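Local coordinates for urea carboxylase (Thermus thermophilus, PDB 3OEP), which is of unproven function, resembling a fused KipI-KipA pair of cyclophilin-like domains rather than the allophanate hydrolase it was once taken for, at residues A[118-123]-A[160-165]; A[145-150]-A[205-210]. One frame throughout, in Å; residues are numbered along the deposited sequence.

Contact 1 of 2, residues A[118-123]-A[160-165]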
ATOM      1  N   GLY A 118      -7.833   3.075  -8.000  1.00 17.89           N
ATOM      2  CA  GLY A 118      -7.097   2.534  -6.871  1.00 19.73           C
ATOM      3  C   GLY A 118      -6.558   3.500  -5.842  1.00 22.45           C
ATOM      4  O   GLY A 118      -5.615   3.159  -5.131  1.00 25.40           O
ATOM      5  N   PHE A 119      -7.157   4.683  -5.707  1.00 19.53           N
ATOM      6  CA  PHE A 119      -6.773   5.562  -4.596  1.00 22.24           C
ATOM      7  C   PHE A 119      -6.858   4.777  -3.274  1.00 21.97           C
ATOM      8  O   PHE A 119      -5.998   4.891  -2.393  1.00 21.86           O
ATOM      9  CB  PHE A 119      -7.656   6.805  -4.548  1.00 23.28           C
ATOM     10  CG  PHE A 119      -7.219   7.804  -3.523  1.00 26.80           C
ATOM     11  CD1 PHE A 119      -7.848   7.869  -2.286  1.00 32.91           C
ATOM     12  CD2 PHE A 119      -6.157   8.662  -3.784  1.00 31.09           C
ATOM     13  CE1 PHE A 119      -7.434   8.792  -1.329  1.00 33.61           C
ATOM     14  CE2 PHE A 119      -5.736   9.580  -2.836  1.00 32.71           C
ATOM     15  CZ  PHE A 119      -6.375   9.647  -1.607  1.00 35.25           C
ATOM     16  N   THR A 120      -7.929   4.001  -3.151  1.00 19.95           N
ATOM     17  CA  THR A 120      -7.973   2.823  -2.284  1.00 19.07           C
ATOM     18  C   THR A 120      -8.369   1.693  -3.232  1.00 17.22           C
ATOM     19  O   THR A 120      -8.862   1.969  -4.325  1.00 16.92           O
ATOM     20  CB  THR A 120      -9.000   2.970  -1.141  1.00 20.56           C
ATOM     21  OG1 THR A 120     -10.316   3.154  -1.677  1.00 21.17           O
ATOM     22  CG2 THR A 120      -8.659   4.163  -0.253  1.00 21.59           C
ATOM     23  N   PRO A 121      -8.150   0.425  -2.848  1.00 15.96           N
ATOM     24  CA  PRO A 121      -8.446  -0.655  -3.793  1.00 15.59           C
ATOM     25  C   PRO A 121      -9.833  -0.549  -4.451  1.00 15.66           C
ATOM     26  O   PRO A 121     -10.842  -0.430  -3.765  1.00 16.53           O
ATOM     27  CB  PRO A 121      -8.316  -1.907  -2.924  1.00 17.74           C
ATOM     28  CG  PRO A 121      -7.239  -1.532  -1.962  1.00 17.61           C
ATOM     29  CD  PRO A 121      -7.475  -0.082  -1.640  1.00 17.23           C
ATOM     30  N   GLY A 122      -9.858  -0.547  -5.783  1.00 15.09           N
ATOM     31  CA  GLY A 122     -11.112  -0.519  -6.538  1.00 15.26           C
ATOM     32  C   GLY A 122     -11.778   0.837  -6.720  1.00 15.72           C
ATOM     33  O   GLY A 122     -12.803   0.923  -7.398  1.00 16.45           O
ATOM     34  N   PHE A 123     -11.196   1.893  -6.146  1.00 14.01           N
ATOM     35  CA  PHE A 123     -11.752   3.264  -6.212  1.00 13.18           C
ATOM     36  C   PHE A 123     -11.561   3.847  -7.613  1.00 13.81           C
ATOM     37  O   PHE A 123     -10.426   4.083  -8.021  1.00 13.89           O
ATOM     38  CB  PHE A 123     -11.006   4.143  -5.199  1.00 12.14           C
ATOM     39  CG  PHE A 123     -11.683   5.461  -4.866  1.00 16.54           C
ATOM     40  CD1 PHE A 123     -12.162   6.311  -5.851  1.00 24.61           C
ATOM     41  CD2 PHE A 123     -11.773   5.873  -3.545  1.00 24.48           C
ATOM     42  CE1 PHE A 123     -12.763   7.525  -5.519  1.00 25.85           C
ATOM     43  CE2 PHE A 123     -12.366   7.084  -3.211  1.00 25.64           C
ATOM     44  CZ  PHE A 123     -12.868   7.906  -4.200  1.00 20.86           C
ATOM     45  N   TYR A 160     -16.392   5.667  -3.373  1.00 13.89           N
ATOM     46  CA  TYR A 160     -15.575   5.154  -2.263  1.00 14.78           C
ATOM     47  C   TYR A 160     -15.949   3.680  -2.048  1.00 15.50           C
ATOM     48  O   TYR A 160     -17.076   3.392  -1.671  1.00 16.68           O
ATOM     49  CB  TYR A 160     -15.829   5.969  -0.985  1.00 15.69           C
ATOM     50  CG  TYR A 160     -15.284   7.380  -1.008  1.00 15.10           C
ATOM     51  CD1 TYR A 160     -14.125   7.713  -0.313  1.00 18.98           C
ATOM     52  CD2 TYR A 160     -15.927   8.394  -1.718  1.00 16.07           C
ATOM     53  CE1 TYR A 160     -13.615   9.009  -0.330  1.00 20.54           C
ATOM     54  CE2 TYR A 160     -15.425   9.698  -1.742  1.00 18.36           C
ATOM     55  CZ  TYR A 160     -14.264   9.997  -1.049  1.00 20.69           C
ATOM     56  OH  TYR A 160     -13.759  11.279  -1.063  1.00 20.86           O
ATOM     57  N   PRO A 161     -15.015   2.735  -2.287  1.00 14.60           N
ATOM     58  CA  PRO A 161     -15.380   1.318  -2.126  1.00 15.34           C
ATOM     59  C   PRO A 161     -15.405   0.855  -0.669  1.00 16.36           C
ATOM     60  O   PRO A 161     -16.086  -0.124  -0.343  1.00 17.53           O
ATOM     61  CB  PRO A 161     -14.269   0.574  -2.884  1.00 17.54           C
ATOM     62  CG  PRO A 161     -13.501   1.628  -3.625  1.00 20.36           C
ATOM     63  CD  PRO A 161     -13.660   2.876  -2.848  1.00 17.11           C
ATOM     64  N   LEU A 162     -14.641   1.552   0.167  1.00 15.61           N
ATOM     65  CA  LEU A 162     -14.433   1.229   1.570  1.00 19.69           C
ATOM     66  C   LEU A 162     -14.494   2.536   2.356  1.00 18.61           C
ATOM     67  O   LEU A 162     -14.226   3.607   1.790  1.00 18.24           O
ATOM     68  CB  LEU A 162     -13.037   0.626   1.770  1.00 20.02           C
ATOM     69  CG  LEU A 162     -12.668  -0.655   1.008  1.00 27.94           C
ATOM     70  CD1 LEU A 162     -11.301  -0.533   0.338  1.00 30.32           C
ATOM     71  CD2 LEU A 162     -12.696  -1.850   1.927  1.00 27.19           C
ATOM     72  N   PRO A 163     -14.819   2.465   3.656  1.00 18.91           N
ATOM     73  CA  PRO A 163     -14.774   3.687   4.454  1.00 21.16           C
ATOM     74  C   PRO A 163     -13.369   4.272   4.475  1.00 23.64           C
ATOM     75  O   PRO A 163     -12.392   3.534   4.624  1.00 24.26           O
ATOM     76  CB  PRO A 163     -15.186   3.222   5.856  1.00 22.65           C
ATOM     77  CG  PRO A 163     -15.863   1.922   5.662  1.00 24.65           C
ATOM     78  CD  PRO A 163     -15.245   1.302   4.455  1.00 20.09           C
ATOM     79  N   SER A 164     -13.266   5.582   4.289  1.00 25.31           N
ATOM     80  CA  SER A 164     -11.974   6.252   4.314  1.00 26.90           C
ATOM     81  C   SER A 164     -12.145   7.752   4.509  1.00 28.37           C
ATOM     82  O   SER A 164     -13.251   8.283   4.345  1.00 25.18           O
ATOM     83  CB  SER A 164     -11.187   5.980   3.026  1.00 27.46           C
ATOM     84  OG  SER A 164     -11.679   6.737   1.935  1.00 33.52           O
ATOM     85  N   PRO A 165     -11.051   8.446   4.864  1.00 29.51           N
ATOM     86  CA  PRO A 165     -11.132   9.903   4.890  1.00 29.26           C
ATOM     87  C   PRO A 165     -11.319  10.434   3.479  1.00 27.00           C
ATOM     88  O   PRO A 165     -10.865   9.805   2.520  1.00 28.61           O
ATOM     89  CB  PRO A 165      -9.767  10.333   5.448  1.00 29.72           C
ATOM     90  CG  PRO A 165      -9.184   9.107   6.054  1.00 31.10           C
ATOM     91  CD  PRO A 165      -9.726   7.961   5.287  1.00 30.48           C
TER
HETATM   92  O   HOH W   1     -12.300   4.454  -0.064  1.00 23.75           O
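Phe-123 and Tyr-160 form a T-shaped (edge-to-face) pair: the ring centroids lie 4.8 Å apart with planes at 64°, and the edge of Phe-123 is turned to the Tyr-160 face, CE2 standing 3.4 Å from Tyr-160 CD1. With CG anti to the backbone N (chi1 -164°), the Phe-123 side chain lies alongside that of Tyr-160, pointing the same way. Tyr-160 N lies over one face of the Phe-123 ring, and CA makes an off-centre CH-pi contact 4.3 Å from the centroid. Pro-161 crosses Phe-123 at about a right angle, its CD 3.6 Å from Phe-123 CD2, while its CG meets the type II turn 120-123 at Pro-121 O (3.4 Å). A water links polar groups of the two segments: it donates to Leu-162 O and also bonds to Thr-120 OG1 and Ser-164 OG. Tyr-160 OH hydrogen-bonds a glycerol, probably from the crystallisation liquor. A leucine in place of Tyr-160 would probably leave the Phe-123 edge without an aromatic face. The contact is buried, joining the turn between strands 112-117 and 124-127 to the segment that leaves strand 156-159 for strand 164-166, with Tyr-160 also resting on Ala-149 and Ala-151 of strand 149-153.

Contact 2 of 2, residues A[145-150]-A[205-210]; sequences VPAHAV and PPEPRP
The His-148 imidazole is packed on both faces. Pro-205 CB lies over one, a CH-pi contact 4.0 Å from the ring centroid, and Ala-147 CB, from the histidine's own segment, covers the opposite face near the rim. At the edge, close to the ring plane, stands the Pro-206 carbonyl, which accepts a hydrogen bond from His-148 NE2 (2.9 Å, N-H...O angle 159°). The bond is fairly straight and stays near the imidazole plane, yet it reaches the oxygen from above the carbonyl plane, 60° out of it, and so does not follow a lone pair. Pro-205 O lies 3.2 Å from His-148 CD2, displaced from the ring plane toward the face covered by Pro-205 CB. The side chains of His-148 and Pro-205 run past one another, oppositely directed, and chi1 of -44°, which sets CG beside the backbone N, sends the ring out from the type II turn 146-149 toward segment 205-210.

Beside this, Ala-147 CB touches Glu-207 CG at 4.0 Å. A water bridges the same two residues, accepting from Ala-147 N and reaching Glu-207 OE2 over an unusually short leg. The other carboxylate oxygen, OE1, forms a salt bridge with Arg-356, whose guanidinium group also binds Pro-208 O.

Chemically, the one clear direct hydrogen bond, NE2 to Pro-206 O, joins a turn of the cyclophilin-like sheet to the proline-rich linker leading from strand 194-199 to strand 221-225. Donation from NE2 requires a proton on that nitrogen, and the Pro-206 carbonyl would probably favour keeping it there; the prolines have no N-H to give, so at Pro-205 and Pro-206 the contact uses carbonyls and ring carbons.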
ATOM      1  N   VAL A 145     -15.636   8.914   5.321  1.00 22.58           N
ATOM      2  CA  VAL A 145     -16.682   8.882   4.309  1.00 19.74           C
ATOM      3  C   VAL A 145     -17.161   7.426   4.288  1.00 19.00           C
ATOM      4  O   VAL A 145     -16.343   6.512   4.356  1.00 19.64           O
ATOM      5  CB  VAL A 145     -16.131   9.285   2.932  1.00 19.39           C
ATOM      6  CG1 VAL A 145     -17.172   9.046   1.826  1.00 17.62           C
ATOM      7  CG2 VAL A 145     -15.670  10.755   2.950  1.00 19.31           C
ATOM      8  N   PRO A 146     -18.480   7.197   4.214  1.00 18.30           N
ATOM      9  CA  PRO A 146     -18.940   5.807   4.256  1.00 17.89           C
ATOM     10  C   PRO A 146     -18.629   5.028   2.978  1.00 16.45           C
ATOM     11  O   PRO A 146     -18.503   5.621   1.907  1.00 14.96           O
ATOM     12  CB  PRO A 146     -20.455   5.944   4.462  1.00 19.95           C
ATOM     13  CG  PRO A 146     -20.795   7.301   3.982  1.00 20.72           C
ATOM     14  CD  PRO A 146     -19.598   8.159   4.216  1.00 19.84           C
ATOM     15  N   ALA A 147     -18.508   3.705   3.098  1.00 14.58           N
ATOM     16  CA  ALA A 147     -18.390   2.837   1.935  1.00 15.57           C
ATOM     17  C   ALA A 147     -19.563   3.097   1.006  1.00 14.69           C
ATOM     18  O   ALA A 147     -20.688   3.326   1.469  1.00 15.48           O
ATOM     19  CB  ALA A 147     -18.370   1.369   2.356  1.00 16.52           C
ATOM     20  N   HIS A 148     -19.269   3.072  -0.293  1.00 14.31           N
ATOM     21  CA  HIS A 148     -20.243   3.201  -1.389  1.00 12.27           C
ATOM     22  C   HIS A 148     -20.702   4.629  -1.664  1.00 12.91           C
ATOM     23  O   HIS A 148     -21.572   4.846  -2.516  1.00 12.96           O
ATOM     24  CB  HIS A 148     -21.439   2.265  -1.200  1.00 12.85           C
ATOM     25  CG  HIS A 148     -21.051   0.888  -0.767  1.00 11.36           C
ATOM     26  ND1 HIS A 148     -20.165   0.109  -1.479  1.00 13.15           N
ATOM     27  CD2 HIS A 148     -21.387   0.172   0.331  1.00 12.95           C
ATOM     28  CE1 HIS A 148     -19.994  -1.039  -0.852  1.00 13.28           C
ATOM     29  NE2 HIS A 148     -20.729  -1.030   0.246  1.00 15.24           N
ATOM     30  N   ALA A 149     -20.095   5.600  -0.990  1.00 11.93           N
ATOM     31  CA  ALA A 149     -20.393   7.006  -1.245  1.00 13.30           C
ATOM     32  C   ALA A 149     -19.993   7.383  -2.670  1.00 12.16           C
ATOM     33  O   ALA A 149     -18.912   7.028  -3.144  1.00 12.65           O
ATOM     34  CB  ALA A 149     -19.679   7.906  -0.230  1.00 13.90           C
ATOM     35  N   VAL A 150     -20.900   8.072  -3.352  1.00 11.42           N
ATOM     36  CA  VAL A 150     -20.680   8.606  -4.692  1.00 10.80           C
ATOM     37  C   VAL A 150     -20.453  10.114  -4.547  1.00 11.51           C
ATOM     38  O   VAL A 150     -21.267  10.817  -3.937  1.00 12.65           O
ATOM     39  CB  VAL A 150     -21.896   8.339  -5.596  1.00 11.28           C
ATOM     40  CG1 VAL A 150     -21.759   9.071  -6.937  1.00 12.91           C
ATOM     41  CG2 VAL A 150     -22.091   6.826  -5.808  1.00 15.28           C
ATOM     42  N   PRO A 205     -25.376  -1.459  -0.040  1.00 15.08           N
ATOM     43  CA  PRO A 205     -24.627  -2.712   0.037  1.00 16.84           C
ATOM     44  C   PRO A 205     -23.817  -2.787   1.326  1.00 16.37           C
ATOM     45  O   PRO A 205     -23.405  -1.756   1.850  1.00 15.80           O
ATOM     46  CB  PRO A 205     -23.689  -2.649  -1.176  1.00 17.37           C
ATOM     47  CG  PRO A 205     -24.299  -1.666  -2.096  1.00 16.59           C
ATOM     48  CD  PRO A 205     -24.994  -0.667  -1.221  1.00 16.61           C
ATOM     49  N   PRO A 206     -23.585  -4.003   1.835  1.00 18.61           N
ATOM     50  CA  PRO A 206     -22.728  -4.113   3.015  1.00 20.03           C
ATOM     51  C   PRO A 206     -21.297  -3.639   2.744  1.00 19.13           C
ATOM     52  O   PRO A 206     -20.859  -3.615   1.592  1.00 17.64           O
ATOM     53  CB  PRO A 206     -22.753  -5.612   3.345  1.00 21.88           C
ATOM     54  CG  PRO A 206     -23.212  -6.298   2.109  1.00 23.23           C
ATOM     55  CD  PRO A 206     -24.010  -5.311   1.307  1.00 20.55           C
ATOM     56  N   GLU A 207     -20.575  -3.263   3.795  1.00 20.07           N
ATOM     57  CA  GLU A 207     -19.155  -2.966   3.654  1.00 20.71           C
ATOM     58  C   GLU A 207     -18.430  -4.251   3.274  1.00 21.59           C
ATOM     59  O   GLU A 207     -18.800  -5.330   3.756  1.00 24.89           O
ATOM     60  CB  GLU A 207     -18.550  -2.448   4.954  1.00 21.28           C
ATOM     61  CG  GLU A 207     -19.018  -1.092   5.390  1.00 27.55           C
ATOM     62  CD  GLU A 207     -18.192  -0.537   6.538  1.00 31.15           C
ATOM     63  OE1 GLU A 207     -17.228  -1.208   6.975  1.00 32.96           O
ATOM     64  OE2 GLU A 207     -18.514   0.571   7.010  1.00 35.62           O
ATOM     65  N   PRO A 208     -17.388  -4.145   2.434  1.00 26.70           N
ATOM     66  CA  PRO A 208     -16.558  -5.312   2.154  1.00 26.28           C
ATOM     67  C   PRO A 208     -16.089  -5.983   3.439  1.00 24.23           C
ATOM     68  O   PRO A 208     -15.649  -5.306   4.368  1.00 21.39           O
ATOM     69  CB  PRO A 208     -15.366  -4.726   1.396  1.00 25.85           C
ATOM     70  CG  PRO A 208     -15.877  -3.481   0.775  1.00 27.91           C
ATOM     71  CD  PRO A 208     -16.962  -2.961   1.666  1.00 27.13           C
ATOM     72  N   ARG A 209     -16.203  -7.302   3.487  1.00 25.76           N
ATOM     73  CA  ARG A 209     -15.768  -8.069   4.639  1.00 24.92           C
ATOM     74  C   ARG A 209     -14.308  -8.494   4.442  1.00 24.70           C
ATOM     75  O   ARG A 209     -13.934  -8.856   3.333  1.00 23.78           O
ATOM     76  CB  ARG A 209     -16.667  -9.290   4.788  1.00 28.40           C
ATOM     77  CG  ARG A 209     -16.404 -10.108   6.020  1.00 30.28           C
ATOM     78  CD  ARG A 209     -17.563 -11.047   6.297  1.00 35.64           C
ATOM     79  NE  ARG A 209     -17.891 -11.887   5.143  1.00 39.05           N
ATOM     80  CZ  ARG A 209     -17.264 -13.016   4.812  1.00 38.50           C
ATOM     81  NH1 ARG A 209     -16.248 -13.473   5.536  1.00 36.10           N
ATOM     82  NH2 ARG A 209     -17.655 -13.694   3.738  1.00 43.98           N
ATOM     83  N   PRO A 210     -13.480  -8.441   5.504  1.00 23.19           N
ATOM     84  CA  PRO A 210     -12.079  -8.841   5.335  1.00 23.55           C
ATOM     85  C   PRO A 210     -11.923 -10.254   4.772  1.00 22.91           C
ATOM     86  O   PRO A 210     -12.698 -11.148   5.125  1.00 22.12           O
ATOM     87  CB  PRO A 210     -11.508  -8.750   6.757  1.00 25.83           C
ATOM     88  CG  PRO A 210     -12.394  -7.780   7.454  1.00 26.17           C
ATOM     89  CD  PRO A 210     -13.753  -7.984   6.880  1.00 26.18           C
TER
HETATM   90  O   HOH W   2     -19.435   2.541   5.683  1.00 18.71           O

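Overall arrangement
Contacts 1 and 2 have centres 9 Å apart, and their segments alternate along the chain, so the two are interleaved. Backbone pairs tie segment 160-165 to segment 145-150: Tyr-160 O lies 2.6 Å from His-148 N and Ser-164 O lies 2.7 Å from Val-145 N, both probable hydrogen bonds. Segment 160-165 also packs against the linker of contact 2, with Pro-161 O 3.5 Å from Pro-208 CG and Pro-163 CG 3.3 Å from Glu-207 OE2. It therefore sits between the buried turn 118-123 and the partly buried outer contact. The glycerol, probably from the crystallisation liquor, is bound on the contact 1 side, about 3 Å from the Tyr-160 side chain.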